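Mll2253 protein (Mesorhizobium loti, PDB 3Q63) is of unknown function but belongs to the AHA1 family of Bet v 1-like proteins, so it may bind a small hydrophobic ligand or a partner protein. Local coordinates at residues N8-V12 and M108-R114; V13-I17 and F132-E136; P45-F51 and C63-V68. One frame throughout, in Å; residues are numbered along the deposited sequence.

Contact 1: residues N8-V12 and M108-R114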
loop_
_atom_site.group_PDB
_atom_site.type_symbol
_atom_site.label_atom_id
_atom_site.label_comp_id
_atom_site.label_asym_id
_atom_site.label_seq_id
_atom_site.Cartn_x
_atom_site.Cartn_y
_atom_site.Cartn_z
ATOM N N ASN B 8 9.408 -10.063 20.652
ATOM C CA ASN B 8 8.776 -8.880 19.985
ATOM C C ASN B 8 9.748 -7.736 19.739
ATOM O O ASN B 8 10.347 -7.211 20.676
ATOM C CB ASN B 8 7.603 -8.364 20.817
ATOM C CG ASN B 8 6.280 -8.900 20.333
ATOM O OD1 ASN B 8 6.153 -10.091 20.061
ATOM N ND2 ASN B 8 5.285 -8.026 20.219
ATOM N N ARG B 9 9.888 -7.343 18.476
ATOM C CA ARG B 9 10.794 -6.259 18.115
ATOM C C ARG B 9 10.041 -4.952 17.892
ATOM O O ARG B 9 8.810 -4.924 17.853
ATOM C CB ARG B 9 11.587 -6.615 16.850
ATOM C CG ARG B 9 12.277 -7.983 16.888
ATOM C CD ARG B 9 13.570 -7.994 16.062
ATOM N NE ARG B 9 14.629 -7.248 16.743
ATOM C CZ ARG B 9 15.857 -7.049 16.268
ATOM N NH1 ARG B 9 16.732 -6.353 16.987
ATOM N NH2 ARG B 9 16.213 -7.538 15.082
ATOM N N THR B 10 10.788 -3.870 17.739
ATOM C CA THR B 10 10.186 -2.568 17.532
ATOM C C THR B 10 10.993 -1.765 16.528
ATOM O O THR B 10 12.218 -1.750 16.580
ATOM C CB THR B 10 10.095 -1.799 18.856
ATOM O OG1 THR B 10 9.688 -0.450 18.601
ATOM C CG2 THR B 10 11.440 -1.789 19.547
ATOM N N VAL B 11 10.299 -1.114 15.603
ATOM C CA VAL B 11 10.957 -0.309 14.592
ATOM C C VAL B 11 11.029 1.147 15.038
ATOM O O VAL B 11 10.030 1.736 15.448
ATOM C CB VAL B 11 10.206 -0.398 13.250
ATOM C CG1 VAL B 11 10.869 0.495 12.215
ATOM C CG2 VAL B 11 10.187 -1.844 12.771
ATOM N N VAL B 12 12.225 1.721 14.967
ATOM C CA VAL B 12 12.419 3.112 15.358
ATOM C C VAL B 12 13.032 3.892 14.200
ATOM O O VAL B 12 14.005 3.454 13.592
ATOM C CB VAL B 12 13.353 3.227 16.584
ATOM C CG1 VAL B 12 13.459 4.692 17.023
ATOM C CG2 VAL B 12 12.828 2.369 17.717
HETATM N N MSE B 108 9.625 8.022 15.512
HETATM C CA MSE B 108 8.478 7.160 15.273
HETATM C C MSE B 108 8.855 5.792 15.809
HETATM O O MSE B 108 9.887 5.230 15.433
HETATM C CB MSE B 108 8.185 7.076 13.777
HETATM C CG MSE B 108 6.877 6.382 13.396
HETATM SE SE MSE B 108 6.787 4.466 13.756
HETATM C CE MSE B 108 8.390 3.864 12.858
ATOM N N GLU B 109 8.037 5.274 16.716
ATOM C CA GLU B 109 8.279 3.954 17.275
ATOM C C GLU B 109 7.059 3.104 16.966
ATOM O O GLU B 109 5.935 3.482 17.286
ATOM C CB GLU B 109 8.473 4.015 18.791
ATOM C CG GLU B 109 9.742 4.712 19.249
ATOM C CD GLU B 109 9.790 4.860 20.761
ATOM O OE1 GLU B 109 9.031 5.702 21.302
ATOM O OE2 GLU B 109 10.577 4.130 21.404
ATOM N N GLN B 110 7.288 1.970 16.318
ATOM C CA GLN B 110 6.222 1.042 15.982
ATOM C C GLN B 110 6.615 -0.305 16.575
ATOM O O GLN B 110 7.540 -0.965 16.090
ATOM C CB GLN B 110 6.048 0.918 14.463
ATOM C CG GLN B 110 5.082 -0.203 14.050
ATOM C CD GLN B 110 4.701 -0.159 12.587
ATOM O OE1 GLN B 110 5.510 0.205 11.738
ATOM N NE2 GLN B 110 3.465 -0.555 12.280
ATOM N N SER B 111 5.910 -0.699 17.628
ATOM C CA SER B 111 6.189 -1.943 18.322
ATOM C C SER B 111 5.043 -2.927 18.170
ATOM O O SER B 111 3.931 -2.538 17.821
ATOM C CB SER B 111 6.401 -1.655 19.800
ATOM O OG SER B 111 5.251 -1.007 20.309
ATOM N N GLY B 112 5.315 -4.199 18.450
ATOM C CA GLY B 112 4.287 -5.222 18.344
ATOM C C GLY B 112 4.647 -6.311 17.358
ATOM O O GLY B 112 3.917 -7.287 17.204
ATOM N N PHE B 113 5.777 -6.141 16.680
ATOM C CA PHE B 113 6.236 -7.113 15.698
ATOM C C PHE B 113 6.680 -8.413 16.370
ATOM O O PHE B 113 7.563 -8.407 17.226
ATOM C CB PHE B 113 7.394 -6.521 14.892
ATOM C CG PHE B 113 6.985 -5.402 13.975
ATOM C CD1 PHE B 113 6.254 -5.669 12.818
ATOM C CD2 PHE B 113 7.312 -4.081 14.275
ATOM C CE1 PHE B 113 5.852 -4.641 11.976
ATOM C CE2 PHE B 113 6.914 -3.043 13.440
ATOM C CZ PHE B 113 6.182 -3.322 12.285
ATOM N N ARG B 114 6.063 -9.525 15.980
ATOM C CA ARG B 114 6.403 -10.830 16.540
ATOM C C ARG B 114 7.640 -11.395 15.857
ATOM O O ARG B 114 7.984 -10.991 14.746
ATOM C CB ARG B 114 5.240 -11.800 16.358
ATOM C CG ARG B 114 4.014 -11.470 17.185
ATOM C CD ARG B 114 2.760 -11.902 16.446
ATOM N NE ARG B 114 2.807 -13.309 16.060
ATOM C CZ ARG B 114 2.035 -13.847 15.122
ATOM N NH1 ARG B 114 1.159 -13.091 14.476
ATOM N NH2 ARG B 114 2.137 -15.137 14.831
HETATM O O HOH W 1 7.910 -4.608 20.237
#
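V11 and Q110 face each other as an antiparallel hydrogen-bonded pair, with V11 N giving a bond of 2.8 Å to Q110 O and Q110 N one of 2.9 Å to V11 O. Beyond T10 the ladder slips by one residue: T10 lies opposite S111 but R9 opposite F113, leaving G112 as the extra residue of a beta bulge. R9 N still bonds to F113 O at 2.8 Å, whereas the return bond from F113 N to R9 O is weak. A water fills in, donating to R9 O at 2.6 Å and accepting from G112 N. Glycine suits this place, since at its positive phi (121°) a CB would collide with the carbonyl O of S111.

Among the side chains, T10 adds a weak polar contact: it carries OG1 opposite its own N (chi1 171°), which brings the hydroxyl to 3.3 Å from Q110 O, an oxygen already gripped by V11 N.

Apolar contacts gather on the face of V11, Q110 and F113. V11 CG2 comes obliquely to F113 CE2 at 3.5 Å, while V11 CG1 reaches CE of selenomethionine M108 at 4.2 Å. The beta-branched valine thus spends one methyl on each neighbour. Helix 118-141 covers this side: Y121 touches V11, and W128 bonds to Q110 OE1. Q110 NE2 is hydrogen-bonded to S91 OG, from outside that helix, so both ends of the buried amide are satisfied.

Pairing of the first strand with the last, beneath a long C-terminal helix, is characteristic of the helix-grip fold of Bet v 1-like proteins.

Contact 2: residues V13-I17 and F132-E136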
loop_
_atom_site.group_PDB
_atom_site.type_symbol
_atom_site.label_atom_id
_atom_site.label_comp_id
_atom_site.label_asym_id
_atom_site.label_seq_id
_atom_site.Cartn_x
_atom_site.Cartn_y
_atom_site.Cartn_z
ATOM N N VAL B 13 12.439 5.041 13.894
ATOM C CA VAL B 13 12.916 5.907 12.830
ATOM C C VAL B 13 12.903 7.342 13.364
ATOM O O VAL B 13 11.927 7.776 13.978
ATOM C CB VAL B 13 12.024 5.806 11.566
ATOM C CG1 VAL B 13 12.534 6.749 10.490
ATOM C CG2 VAL B 13 12.032 4.369 11.032
ATOM N N GLU B 14 14.000 8.065 13.155
ATOM C CA GLU B 14 14.108 9.444 13.636
ATOM C C GLU B 14 14.502 10.368 12.492
ATOM O O GLU B 14 15.196 9.963 11.562
ATOM C CB GLU B 14 15.140 9.525 14.766
ATOM C CG GLU B 14 14.869 8.548 15.910
ATOM C CD GLU B 14 15.823 8.711 17.083
ATOM O OE1 GLU B 14 15.587 9.599 17.921
ATOM O OE2 GLU B 14 16.810 7.949 17.169
ATOM N N ARG B 15 14.059 11.617 12.571
ATOM C CA ARG B 15 14.335 12.582 11.529
ATOM C C ARG B 15 14.344 13.982 12.107
ATOM O O ARG B 15 13.582 14.283 13.027
ATOM C CB ARG B 15 13.256 12.506 10.435
ATOM C CG ARG B 15 13.225 11.206 9.603
ATOM C CD ARG B 15 14.094 11.319 8.352
ATOM N NE ARG B 15 14.006 10.142 7.485
ATOM C CZ ARG B 15 14.556 8.961 7.757
ATOM N NH1 ARG B 15 15.245 8.784 8.876
ATOM N NH2 ARG B 15 14.420 7.950 6.908
ATOM N N GLN B 16 15.220 14.831 11.583
ATOM C CA GLN B 16 15.282 16.223 12.019
ATOM C C GLN B 16 14.514 16.966 10.934
ATOM O O GLN B 16 14.898 16.930 9.764
ATOM C CB GLN B 16 16.734 16.711 12.072
ATOM C CG GLN B 16 16.887 18.198 12.356
ATOM C CD GLN B 16 16.239 18.620 13.664
ATOM O OE1 GLN B 16 16.528 18.068 14.733
ATOM N NE2 GLN B 16 15.363 19.611 13.589
ATOM N N ILE B 17 13.425 17.622 11.316
ATOM C CA ILE B 17 12.591 18.348 10.362
ATOM C C ILE B 17 12.725 19.854 10.539
ATOM O O ILE B 17 12.541 20.380 11.640
ATOM C CB ILE B 17 11.100 17.946 10.513
ATOM C CG1 ILE B 17 10.951 16.434 10.295
ATOM C CG2 ILE B 17 10.245 18.709 9.510
ATOM C CD1 ILE B 17 9.521 15.922 10.408
ATOM N N PHE B 132 8.262 9.388 5.669
ATOM C CA PHE B 132 8.814 10.637 6.181
ATOM C C PHE B 132 9.388 11.515 5.077
ATOM O O PHE B 132 9.396 12.740 5.192
ATOM C CB PHE B 132 9.876 10.354 7.243
ATOM C CG PHE B 132 9.316 9.789 8.518
ATOM C CD1 PHE B 132 7.979 9.990 8.857
ATOM C CD2 PHE B 132 10.134 9.101 9.405
ATOM C CE1 PHE B 132 7.466 9.515 10.067
ATOM C CE2 PHE B 132 9.632 8.623 10.616
ATOM C CZ PHE B 132 8.297 8.831 10.948
ATOM N N GLU B 133 9.872 10.888 4.009
ATOM C CA GLU B 133 10.404 11.640 2.880
ATOM C C GLU B 133 9.256 12.433 2.265
ATOM O O GLU B 133 9.398 13.620 1.957
ATOM C CB GLU B 133 10.998 10.694 1.834
ATOM C CG GLU B 133 12.414 10.265 2.134
ATOM C CD GLU B 133 13.434 11.307 1.715
ATOM O OE1 GLU B 133 13.354 12.464 2.192
ATOM O OE2 GLU B 133 14.323 10.967 0.901
ATOM N N LYS B 134 8.112 11.779 2.096
ATOM C CA LYS B 134 6.951 12.452 1.522
ATOM C C LYS B 134 6.382 13.469 2.507
ATOM O O LYS B 134 5.753 14.440 2.102
ATOM C CB LYS B 134 5.878 11.427 1.128
ATOM C CG LYS B 134 6.322 10.489 0.008
ATOM C CD LYS B 134 5.249 9.471 -0.359
ATOM C CE LYS B 134 4.024 10.123 -0.975
ATOM N NZ LYS B 134 3.005 9.103 -1.372
ATOM N N LEU B 135 6.613 13.244 3.799
ATOM C CA LEU B 135 6.135 14.162 4.823
ATOM C C LEU B 135 6.946 15.455 4.743
ATOM O O LEU B 135 6.388 16.553 4.774
ATOM C CB LEU B 135 6.278 13.545 6.218
ATOM C CG LEU B 135 6.078 14.488 7.413
ATOM C CD1 LEU B 135 4.682 15.079 7.369
ATOM C CD2 LEU B 135 6.289 13.729 8.726
ATOM N N GLU B 136 8.262 15.321 4.629
ATOM C CA GLU B 136 9.134 16.485 4.531
ATOM C C GLU B 136 8.898 17.245 3.237
ATOM O O GLU B 136 9.003 18.475 3.196
ATOM C CB GLU B 136 10.594 16.060 4.632
ATOM C CG GLU B 136 10.991 15.674 6.037
ATOM C CD GLU B 136 12.456 15.333 6.153
ATOM O OE1 GLU B 136 12.851 14.239 5.699
ATOM O OE2 GLU B 136 13.216 16.171 6.684
#
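F132 turns its ring from helix 118-141 onto V13 and R15 of strand 9-17. With CG opposite its carbonyl carbon (chi1 -69°), the ring reaches across to the strand, and V13 CG1 meets its edge, 3.5 Å from CE2. R15 comes obliquely: its CG lies 3.7 Å from F132 CD2, and the guanidinium plane stands 76° from the ring, so the contact is made by the aliphatic part of the arginine and is no stack. A flat, large phenylalanine can serve both strand residues at once, and its other neighbours include L106 and M108 of strand 103-113.

L135, three residues after F132 and buried like it, points to the strand and sets CD2 at 4.3 Å from CD1 of I17. Helix 21-29 closes over the same leucine through L24 and A27.

E136, the last residue of the segment to reach the strand, is extended beyond CG, with OE1 4.1 Å from R15 CD and 4.6 Å from R15 NE. The charged groups are therefore near but not paired. R15 NH1 instead donates to E14 O at 2.9 Å, folding the guanidinium back along its own strand.

Cohesion here is thus mainly apolar, with the opposite charges of R15 and E136 likely to contribute a modest long-range attraction at the solvent edge.

Contact 3: residues P45-F51 and C63-V68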
loop_
_atom_site.group_PDB
_atom_site.type_symbol
_atom_site.label_atom_id
_atom_site.label_comp_id
_atom_site.label_asym_id
_atom_site.label_seq_id
_atom_site.Cartn_x
_atom_site.Cartn_y
_atom_site.Cartn_z
ATOM N N PRO B 45 -8.029 13.224 16.004
ATOM C CA PRO B 45 -7.188 13.405 17.196
ATOM C C PRO B 45 -7.927 13.190 18.516
ATOM O O PRO B 45 -7.869 14.046 19.399
ATOM C CB PRO B 45 -6.709 14.853 17.072
ATOM C CG PRO B 45 -6.812 15.148 15.620
ATOM C CD PRO B 45 -8.087 14.465 15.214
ATOM N N ALA B 46 -8.622 12.069 18.653
ATOM C CA ALA B 46 -9.348 11.789 19.887
ATOM C C ALA B 46 -9.061 10.374 20.362
ATOM O O ALA B 46 -9.186 9.415 19.600
ATOM C CB ALA B 46 -10.847 11.977 19.678
ATOM N N VAL B 47 -8.682 10.253 21.630
ATOM C CA VAL B 47 -8.372 8.959 22.220
ATOM C C VAL B 47 -9.538 7.986 22.088
ATOM O O VAL B 47 -10.687 8.335 22.364
ATOM C CB VAL B 47 -8.023 9.102 23.717
ATOM C CG1 VAL B 47 -7.806 7.729 24.330
ATOM C CG2 VAL B 47 -6.775 9.966 23.883
ATOM N N GLY B 48 -9.230 6.765 21.662
ATOM C CA GLY B 48 -10.255 5.749 21.512
ATOM C C GLY B 48 -10.916 5.777 20.149
ATOM O O GLY B 48 -11.675 4.874 19.804
ATOM N N HIS B 49 -10.630 6.809 19.365
ATOM C CA HIS B 49 -11.226 6.924 18.042
ATOM C C HIS B 49 -10.724 5.823 17.118
ATOM O O HIS B 49 -9.521 5.611 16.972
ATOM C CB HIS B 49 -10.920 8.299 17.446
ATOM C CG HIS B 49 -11.401 8.469 16.038
ATOM N ND1 HIS B 49 -10.615 8.190 14.941
ATOM C CD2 HIS B 49 -12.601 8.864 15.549
ATOM C CE1 HIS B 49 -11.308 8.408 13.836
ATOM N NE2 HIS B 49 -12.515 8.817 14.177
ATOM N N ARG B 50 -11.654 5.108 16.501
ATOM C CA ARG B 50 -11.275 4.040 15.596
ATOM C C ARG B 50 -11.381 4.512 14.153
ATOM O O ARG B 50 -12.326 5.212 13.783
ATOM C CB ARG B 50 -12.144 2.803 15.858
ATOM C CG ARG B 50 -13.397 3.098 16.653
ATOM C CD ARG B 50 -13.648 2.070 17.758
ATOM N NE ARG B 50 -13.539 0.696 17.271
ATOM C CZ ARG B 50 -14.150 -0.348 17.826
ATOM N NH1 ARG B 50 -13.989 -1.561 17.314
ATOM N NH2 ARG B 50 -14.934 -0.180 18.880
ATOM N N PHE B 51 -10.385 4.152 13.347
ATOM C CA PHE B 51 -10.352 4.546 11.947
ATOM C C PHE B 51 -9.555 3.548 11.126
ATOM O O PHE B 51 -9.021 2.561 11.654
ATOM C CB PHE B 51 -9.739 5.950 11.797
ATOM C CG PHE B 51 -8.284 6.037 12.183
ATOM C CD1 PHE B 51 -7.285 6.022 11.210
ATOM C CD2 PHE B 51 -7.909 6.125 13.520
ATOM C CE1 PHE B 51 -5.939 6.093 11.563
ATOM C CE2 PHE B 51 -6.566 6.197 13.884
ATOM C CZ PHE B 51 -5.576 6.181 12.902
ATOM N N CYS B 63 -7.138 0.956 12.714
ATOM C CA CYS B 63 -6.439 1.725 13.738
ATOM C C CYS B 63 -7.333 2.318 14.818
ATOM O O CYS B 63 -8.539 2.502 14.631
ATOM C CB CYS B 63 -5.665 2.878 13.097
ATOM S SG CYS B 63 -4.762 2.479 11.607
ATOM N N GLU B 64 -6.708 2.637 15.946
ATOM C CA GLU B 64 -7.402 3.232 17.070
ATOM C C GLU B 64 -6.465 4.228 17.745
ATOM O O GLU B 64 -5.315 3.901 18.028
ATOM C CB GLU B 64 -7.801 2.155 18.074
ATOM C CG GLU B 64 -8.658 2.683 19.204
ATOM C CD GLU B 64 -8.564 1.831 20.453
ATOM O OE1 GLU B 64 -8.395 0.602 20.321
ATOM O OE2 GLU B 64 -8.672 2.395 21.565
ATOM N N VAL B 65 -6.946 5.440 17.992
ATOM C CA VAL B 65 -6.117 6.438 18.656
ATOM C C VAL B 65 -5.946 6.015 20.112
ATOM O O VAL B 65 -6.919 5.677 20.785
ATOM C CB VAL B 65 -6.757 7.842 18.570
ATOM C CG1 VAL B 65 -5.854 8.868 19.230
ATOM C CG2 VAL B 65 -6.976 8.218 17.100
ATOM N N LEU B 66 -4.703 6.017 20.584
ATOM C CA LEU B 66 -4.385 5.608 21.946
ATOM C C LEU B 66 -3.977 6.760 22.845
ATOM O O LEU B 66 -4.334 6.783 24.014
ATOM C CB LEU B 66 -3.247 4.589 21.936
ATOM C CG LEU B 66 -3.534 3.279 21.223
ATOM C CD1 LEU B 66 -2.267 2.434 21.241
ATOM C CD2 LEU B 66 -4.686 2.544 21.914
ATOM N N ALA B 67 -3.206 7.699 22.304
ATOM C CA ALA B 67 -2.763 8.837 23.091
ATOM C C ALA B 67 -2.612 10.075 22.229
ATOM O O ALA B 67 -2.231 9.997 21.057
ATOM C CB ALA B 67 -1.443 8.518 23.785
ATOM N N VAL B 68 -2.920 11.227 22.817
ATOM C CA VAL B 68 -2.818 12.482 22.098
ATOM C C VAL B 68 -2.364 13.611 23.008
ATOM O O VAL B 68 -3.044 13.961 23.968
ATOM C CB VAL B 68 -4.163 12.875 21.474
ATOM C CG1 VAL B 68 -4.012 14.178 20.706
ATOM C CG2 VAL B 68 -4.657 11.770 20.553
#
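The beta hairpin of strands 50-54 and 60-69 brings F51 opposite C63, and a type II turn, A46 to H49, carries its pairing on to V65. F51 N bonds to C63 O at 2.8 Å and C63 N to F51 O at 2.7 Å. V65 is held likewise: its N donates to H49 O, and its O receives G48 N at 2.7 Å from above the carbonyl plane. Glycine fits the turn, where its positive phi (88°) would press a CB against the preceding carbonyl O.

F51 has CG wedged between its backbone N and carbonyl carbon (chi1 66°), which swings the ring over its cross-strand partner. C63 CB sits over one face, 3.5 Å from the ring centroid, as a CH-pi contact, and C63 SG lies obliquely at 4.3 Å from that centroid. F51 CE2 also touches V65 CG2 at 3.8 Å. A serine in place of F51 would probably deprive C63 of its aromatic cover and open a gap beside V65.

V47 CG2 meets V68 CG2 at 4.3 Å, farther along.

Around this hairpin, F43 and Y76 make edge-to-face ring contacts with F51, strand 73-77 flanks strand 60-69 with a classic bulge where L66 and A67 face S75, and helix 21-29 meets V68 through W25.

From the N terminus, strand 9-17 serves two contacts in succession: 8-12 pairs with 108-114 in contact 1, and 13-17 meets helix 118-141 in contact 2. Because strand 103-113 precedes that helix, the two long loops cross. They also touch, M108 N lying 2.8 Å from V13 O, probably a hydrogen bond, while M108 packs on F132. Contact 3 closes a short hairpin loop that falls within both larger ones; its centre is about 19 Å from that of contact 1 and about 22 Å from that of contact 2. Contacts 1 and 2 join the first strand to the last strand and the C-terminal helix, whereas contact 3 builds the far part of the same sheet.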